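Local structure of hypothetical oxidoreductase (Sinorhizobium meliloti, 3RH7) at residues P59-Y73 and E137-T149. The protein binds flavin mononucleotide and probably works as a flavin reductase, passing electrons from NADPH to riboflavin or a related flavin. Sequence-based numbering, arbitrary orientation.
Sequences PPLLLVCLAKSSRNY and EAGDHVIIIGRVT. With FMN (flavin mononucleotide), chain G.
His141 has CG anti to its carbonyl carbon (chi1 -80°), and with chi2 at 58° the imidazole turns a face to Ala67, whose CA sits 3.6 Å from the ring centroid in a CH-pi contact. Lys68, extended beyond CG, runs back along the turn of 138-141 until its NZ donates to Gly139 O at 2.8 Å, nearly in line with that carbonyl, while Lys68 N donates an almost straight hydrogen bond to Asp140 O at 2.7 Å. A small alanine suits the place over the ring, and a long, flexible lysine can reach the turn. Gly139 takes the positive phi of this type II' turn, a conformation that favours glycine. Asp140 OD1 accepts from His141 ND1 at 2.7 Å, fixing the ring's rotation, and NE2 is hydrogen-bonded to Asn298 OD1; an alanine in place of His141 would probably leave Asp140 and Asn298 without this mate and take away the ring face that Ala67 CA rests on. This packing probably helps to place the strand end whose Ala67 N donates to FMN O2 at 2.8 Å and whose Cys65 O accepts from FMN N3. From here strands 61-67 and 141-148 run antiparallel, joined by paired backbone bonds at Leu66-Val142, Val64-Ile144 and Leu62-Gly146. Leucines and beta-branched valines and isoleucines, favoured in strands, lie on both faces: Leu63 CG meets Ile143 CG2 on one, Leu66 CB meets Ile144 CD1 at 3.8 Å on the other. Tyr73 turns its ring edge to Val142 CG1. At the far end Pro60 CD lies over one face of the Arg147 guanidinium, offset toward its rim. In the FMN-binding split barrel, strand 44-56 flanks 61-67, strand 126-138 flanks 141-153, Phe82 of strand 81-86 packs on Leu62 and Ile144, and Asp140 OD2 accepts hydrogen bonds from Leu57 N and Asp58 N of the second subunit.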
loop_
_atom_site.group_PDB
_atom_site.type_symbol
_atom_site.label_atom_id
_atom_site.label_comp_id
_atom_site.label_asym_id
_atom_site.label_seq_id
_atom_site.Cartn_x
_atom_site.Cartn_y
_atom_site.Cartn_z
ATOM N N PRO A 59 -1.033 8.818 24.216
ATOM C CA PRO A 59 0.130 7.921 24.318
ATOM C C PRO A 59 0.422 7.158 23.017
ATOM O O PRO A 59 -0.496 7.012 22.204
ATOM C CB PRO A 59 -0.294 6.952 25.435
ATOM C CG PRO A 59 -1.775 6.891 25.325
ATOM C CD PRO A 59 -2.175 8.292 24.989
ATOM N N PRO A 60 1.670 6.642 22.815
ATOM C CA PRO A 60 1.973 5.893 21.586
ATOM C C PRO A 60 1.220 4.572 21.533
ATOM O O PRO A 60 1.561 3.657 22.272
ATOM C CB PRO A 60 3.484 5.669 21.671
ATOM C CG PRO A 60 3.964 6.569 22.709
ATOM C CD PRO A 60 2.864 6.733 23.672
ATOM N N LEU A 61 0.166 4.490 20.697
ATOM C CA LEU A 61 -0.652 3.280 20.590
ATOM C C LEU A 61 -0.689 2.721 19.192
ATOM O O LEU A 61 -0.737 3.448 18.196
ATOM C CB LEU A 61 -2.064 3.497 21.116
ATOM C CG LEU A 61 -2.136 3.706 22.619
ATOM C CD1 LEU A 61 -3.498 4.197 23.033
ATOM C CD2 LEU A 61 -1.723 2.450 23.369
ATOM N N LEU A 62 -0.680 1.396 19.143
ATOM C CA LEU A 62 -0.574 0.574 17.948
ATOM C C LEU A 62 -1.564 -0.610 18.044
ATOM O O LEU A 62 -1.980 -0.992 19.147
ATOM C CB LEU A 62 0.879 0.139 17.979
ATOM C CG LEU A 62 1.464 -0.702 16.955
ATOM C CD1 LEU A 62 2.884 -0.226 16.701
ATOM C CD2 LEU A 62 1.446 -2.147 17.436
ATOM N N LEU A 63 -1.948 -1.174 16.884
ATOM C CA LEU A 63 -2.965 -2.230 16.774
ATOM C C LEU A 63 -2.551 -3.320 15.795
ATOM O O LEU A 63 -1.924 -3.023 14.781
ATOM C CB LEU A 63 -4.217 -1.526 16.235
ATOM C CG LEU A 63 -5.535 -2.223 16.193
ATOM C CD1 LEU A 63 -6.601 -1.266 16.574
ATOM C CD2 LEU A 63 -5.829 -2.735 14.812
ATOM N N VAL A 64 -2.962 -4.564 16.056
ATOM C CA VAL A 64 -2.700 -5.690 15.154
ATOM C C VAL A 64 -3.740 -6.769 15.459
ATOM O O VAL A 64 -4.182 -6.880 16.610
ATOM C CB VAL A 64 -1.231 -6.207 15.167
ATOM C CG1 VAL A 64 -0.919 -7.068 16.382
ATOM C CG2 VAL A 64 -0.888 -6.937 13.879
ATOM N N CYS A 65 -4.181 -7.512 14.434
ATOM C CA CYS A 65 -5.219 -8.516 14.673
ATOM C C CYS A 65 -4.689 -9.928 14.474
ATOM O O CYS A 65 -4.003 -10.201 13.483
ATOM C CB CYS A 65 -6.445 -8.252 13.804
ATOM S SG CYS A 65 -7.020 -6.533 13.852
ATOM N N LEU A 66 -5.016 -10.819 15.428
ATOM C CA LEU A 66 -4.585 -12.215 15.423
ATOM C C LEU A 66 -5.772 -13.140 15.367
ATOM O O LEU A 66 -6.691 -12.992 16.178
ATOM C CB LEU A 66 -3.751 -12.510 16.673
ATOM C CG LEU A 66 -3.414 -13.967 16.953
ATOM C CD1 LEU A 66 -2.391 -14.483 15.969
ATOM C CD2 LEU A 66 -2.923 -14.142 18.365
ATOM N N ALA A 67 -5.740 -14.113 14.435
ATOM C CA ALA A 67 -6.813 -15.108 14.254
ATOM C C ALA A 67 -6.919 -16.036 15.461
ATOM O O ALA A 67 -5.907 -16.465 16.011
ATOM C CB ALA A 67 -6.570 -15.926 12.999
ATOM N N LYS A 68 -8.144 -16.348 15.878
ATOM C CA LYS A 68 -8.368 -17.253 17.010
ATOM C C LYS A 68 -7.891 -18.679 16.647
ATOM O O LYS A 68 -7.480 -19.442 17.523
ATOM C CB LYS A 68 -9.844 -17.229 17.425
ATOM C CG LYS A 68 -10.214 -15.979 18.230
ATOM C CD LYS A 68 -11.702 -15.884 18.459
ATOM C CE LYS A 68 -12.053 -14.840 19.481
ATOM N NZ LYS A 68 -13.514 -14.526 19.479
ATOM N N SER A 69 -7.859 -18.985 15.335
ATOM C CA SER A 69 -7.401 -20.243 14.747
ATOM C C SER A 69 -5.884 -20.438 14.844
ATOM O O SER A 69 -5.415 -21.551 14.608
ATOM C CB SER A 69 -7.807 -20.306 13.275
ATOM O OG SER A 69 -7.209 -19.283 12.490
ATOM N N SER A 70 -5.102 -19.364 15.131
ATOM C CA SER A 70 -3.641 -19.412 15.203
ATOM C C SER A 70 -3.145 -20.436 16.206
ATOM O O SER A 70 -3.755 -20.633 17.262
ATOM C CB SER A 70 -3.070 -18.048 15.561
ATOM O OG SER A 70 -1.664 -18.008 15.382
ATOM N N ARG A 71 -2.038 -21.111 15.845
ATOM C CA ARG A 71 -1.368 -22.112 16.679
ATOM C C ARG A 71 -0.743 -21.410 17.885
ATOM O O ARG A 71 -0.857 -21.889 19.015
ATOM C CB ARG A 71 -0.308 -22.862 15.860
ATOM N N ASN A 72 -0.152 -20.229 17.635
ATOM C CA ASN A 72 0.508 -19.372 18.615
ATOM C C ASN A 72 -0.483 -18.527 19.441
ATOM O O ASN A 72 -0.022 -17.827 20.345
ATOM C CB ASN A 72 1.498 -18.432 17.886
ATOM C CG ASN A 72 2.705 -19.105 17.266
ATOM O OD1 ASN A 72 3.184 -20.153 17.738
ATOM N ND2 ASN A 72 3.248 -18.475 16.222
ATOM N N TYR A 73 -1.820 -18.589 19.142
ATOM C CA TYR A 73 -2.866 -17.788 19.812
ATOM C C TYR A 73 -2.720 -17.746 21.344
ATOM O O TYR A 73 -2.741 -16.658 21.920
ATOM C CB TYR A 73 -4.286 -18.252 19.438
ATOM C CG TYR A 73 -5.385 -17.477 20.148
ATOM C CD1 TYR A 73 -5.877 -16.285 19.623
ATOM C CD2 TYR A 73 -5.903 -17.918 21.361
ATOM C CE1 TYR A 73 -6.854 -15.551 20.292
ATOM C CE2 TYR A 73 -6.870 -17.185 22.043
ATOM C CZ TYR A 73 -7.347 -16.006 21.502
ATOM O OH TYR A 73 -8.329 -15.307 22.166
ATOM N N GLU A 137 -11.827 -8.957 21.943
ATOM C CA GLU A 137 -12.422 -10.074 21.211
ATOM C C GLU A 137 -13.233 -9.498 20.072
ATOM O O GLU A 137 -14.063 -8.616 20.315
ATOM C CB GLU A 137 -13.280 -10.956 22.153
ATOM C CG GLU A 137 -12.682 -11.090 23.551
ATOM C CD GLU A 137 -11.782 -12.276 23.871
ATOM O OE1 GLU A 137 -12.288 -13.421 23.779
ATOM O OE2 GLU A 137 -10.641 -12.061 24.359
ATOM N N ALA A 138 -12.951 -9.921 18.820
ATOM C CA ALA A 138 -13.640 -9.393 17.644
ATOM C C ALA A 138 -13.767 -10.439 16.540
ATOM O O ALA A 138 -12.952 -10.503 15.607
ATOM C CB ALA A 138 -12.930 -8.158 17.123
ATOM N N GLY A 139 -14.818 -11.241 16.650
ATOM C CA GLY A 139 -15.127 -12.277 15.676
ATOM C C GLY A 139 -14.164 -13.447 15.684
ATOM O O GLY A 139 -13.874 -14.007 16.751
ATOM N N ASP A 140 -13.658 -13.818 14.486
ATOM C CA ASP A 140 -12.740 -14.936 14.318
ATOM C C ASP A 140 -11.295 -14.527 14.670
ATOM O O ASP A 140 -10.367 -15.356 14.606
ATOM C CB ASP A 140 -12.834 -15.510 12.892
ATOM C CG ASP A 140 -12.850 -14.520 11.737
ATOM O OD1 ASP A 140 -11.985 -13.624 11.709
ATOM O OD2 ASP A 140 -13.663 -14.707 10.812
ATOM N N HIS A 141 -11.125 -13.257 15.068
ATOM C CA HIS A 141 -9.849 -12.658 15.442
ATOM C C HIS A 141 -9.932 -11.956 16.805
ATOM O O HIS A 141 -11.013 -11.835 17.389
ATOM C CB HIS A 141 -9.416 -11.620 14.373
ATOM C CG HIS A 141 -8.784 -12.186 13.136
ATOM N ND1 HIS A 141 -9.447 -13.103 12.332
ATOM C CD2 HIS A 141 -7.619 -11.851 12.541
ATOM C CE1 HIS A 141 -8.635 -13.349 11.317
ATOM N NE2 HIS A 141 -7.527 -12.620 11.393
ATOM N N VAL A 142 -8.770 -11.488 17.297
ATOM C CA VAL A 142 -8.634 -10.680 18.505
ATOM C C VAL A 142 -7.804 -9.462 18.128
ATOM O O VAL A 142 -6.871 -9.570 17.315
ATOM C CB VAL A 142 -8.088 -11.403 19.768
ATOM C CG1 VAL A 142 -9.042 -12.499 20.238
ATOM C CG2 VAL A 142 -6.671 -11.945 19.560
ATOM N N ILE A 143 -8.172 -8.305 18.677
ATOM C CA ILE A 143 -7.472 -7.049 18.417
ATOM C C ILE A 143 -6.445 -6.859 19.538
ATOM O O ILE A 143 -6.827 -6.726 20.701
ATOM C CB ILE A 143 -8.459 -5.844 18.281
ATOM C CG1 ILE A 143 -9.482 -6.068 17.147
ATOM C CG2 ILE A 143 -7.712 -4.527 18.111
ATOM C CD1 ILE A 143 -10.664 -5.224 17.216
ATOM N N ILE A 144 -5.155 -6.893 19.196
ATOM C CA ILE A 144 -4.107 -6.687 20.180
ATOM C C ILE A 144 -3.666 -5.207 20.116
ATOM O O ILE A 144 -3.294 -4.697 19.043
ATOM C CB ILE A 144 -2.939 -7.675 19.981
ATOM C CG1 ILE A 144 -3.429 -9.116 20.156
ATOM C CG2 ILE A 144 -1.797 -7.371 20.951
ATOM C CD1 ILE A 144 -2.551 -10.194 19.461
ATOM N N ILE A 145 -3.749 -4.521 21.270
ATOM C CA ILE A 145 -3.357 -3.122 21.395
ATOM C C ILE A 145 -2.064 -3.056 22.204
ATOM O O ILE A 145 -2.006 -3.610 23.311
ATOM C CB ILE A 145 -4.477 -2.246 21.992
ATOM C CG1 ILE A 145 -5.699 -2.254 21.050
ATOM C CG2 ILE A 145 -3.959 -0.819 22.241
ATOM C CD1 ILE A 145 -6.893 -1.591 21.554
ATOM N N GLY A 146 -1.054 -2.393 21.637
ATOM C CA GLY A 146 0.238 -2.236 22.275
ATOM C C GLY A 146 0.660 -0.795 22.444
ATOM O O GLY A 146 0.309 0.072 21.628
ATOM N N ARG A 147 1.394 -0.535 23.537
ATOM C CA ARG A 147 1.953 0.778 23.812
ATOM C C ARG A 147 3.406 0.724 23.381
ATOM O O ARG A 147 4.146 -0.135 23.862
ATOM C CB ARG A 147 1.788 1.180 25.285
ATOM C CG ARG A 147 1.909 2.681 25.527
ATOM C CD ARG A 147 2.357 2.998 26.949
ATOM N NE ARG A 147 2.352 4.439 27.237
ATOM C CZ ARG A 147 3.342 5.288 26.949
ATOM N NH1 ARG A 147 4.441 4.859 26.334
ATOM N NH2 ARG A 147 3.231 6.575 27.255
ATOM N N VAL A 148 3.804 1.592 22.426
ATOM C CA VAL A 148 5.178 1.631 21.914
ATOM C C VAL A 148 6.127 2.053 23.043
ATOM O O VAL A 148 5.984 3.143 23.623
ATOM C CB VAL A 148 5.348 2.528 20.664
ATOM C CG1 VAL A 148 6.765 2.459 20.125
ATOM C CG2 VAL A 148 4.375 2.144 19.576
ATOM N N THR A 149 7.049 1.145 23.379
ATOM C CA THR A 149 8.056 1.341 24.410
ATOM C C THR A 149 9.352 1.837 23.737
ATOM O O THR A 149 10.075 2.654 24.313
ATOM C CB THR A 149 8.258 0.043 25.244
ATOM O OG1 THR A 149 9.067 -0.921 24.544
ATOM C CG2 THR A 149 6.944 -0.584 25.702
HETATM N N1 FMN G . -2.819 -13.939 10.319
HETATM C C2 FMN G . -3.449 -13.307 11.379
HETATM O O2 FMN G . -3.828 -13.975 12.358
HETATM N N3 FMN G . -3.574 -11.921 11.353
HETATM C C4 FMN G . -3.186 -11.062 10.309
HETATM O O4 FMN G . -3.297 -9.832 10.310
HETATM C C4A FMN G . -2.557 -11.782 9.113
HETATM N N5 FMN G . -2.147 -11.073 8.074
HETATM C C5A FMN G . -1.466 -11.731 7.020
HETATM C C6 FMN G . -1.024 -10.895 5.937
HETATM C C7 FMN G . -0.279 -11.417 4.841
HETATM C C7M FMN G . 0.178 -10.508 3.737
HETATM C C8 FMN G . 0.002 -12.804 4.834
HETATM C C8M FMN G . 0.767 -13.382 3.713
HETATM C C9 FMN G . -0.448 -13.675 5.896
HETATM C C9A FMN G . -1.206 -13.185 7.021
HETATM N N10 FMN G . -1.672 -13.999 8.142
HETATM C C10 FMN G . -2.355 -13.325 9.218
HETATM C "C1'" FMN G . -1.420 -15.493 8.168
HETATM C "C2'" FMN G . -0.449 -15.913 9.357
HETATM O "O2'" FMN G . 0.864 -15.350 9.342
HETATM C "C3'" FMN G . -0.245 -17.402 9.752
HETATM O "O3'" FMN G . -0.597 -18.353 8.731
HETATM C "C4'" FMN G . -0.713 -17.777 11.195
HETATM O "O4'" FMN G . -1.867 -17.042 11.741
HETATM C "C5'" FMN G . 0.482 -17.701 12.118
HETATM O "O5'" FMN G . 0.949 -19.038 12.146
HETATM P P FMN G . 0.556 -19.953 13.455
HETATM O O1P FMN G . 0.683 -18.821 14.573
HETATM O O2P FMN G . 1.606 -21.119 13.583
HETATM O O3P FMN G . -0.802 -20.676 13.276
#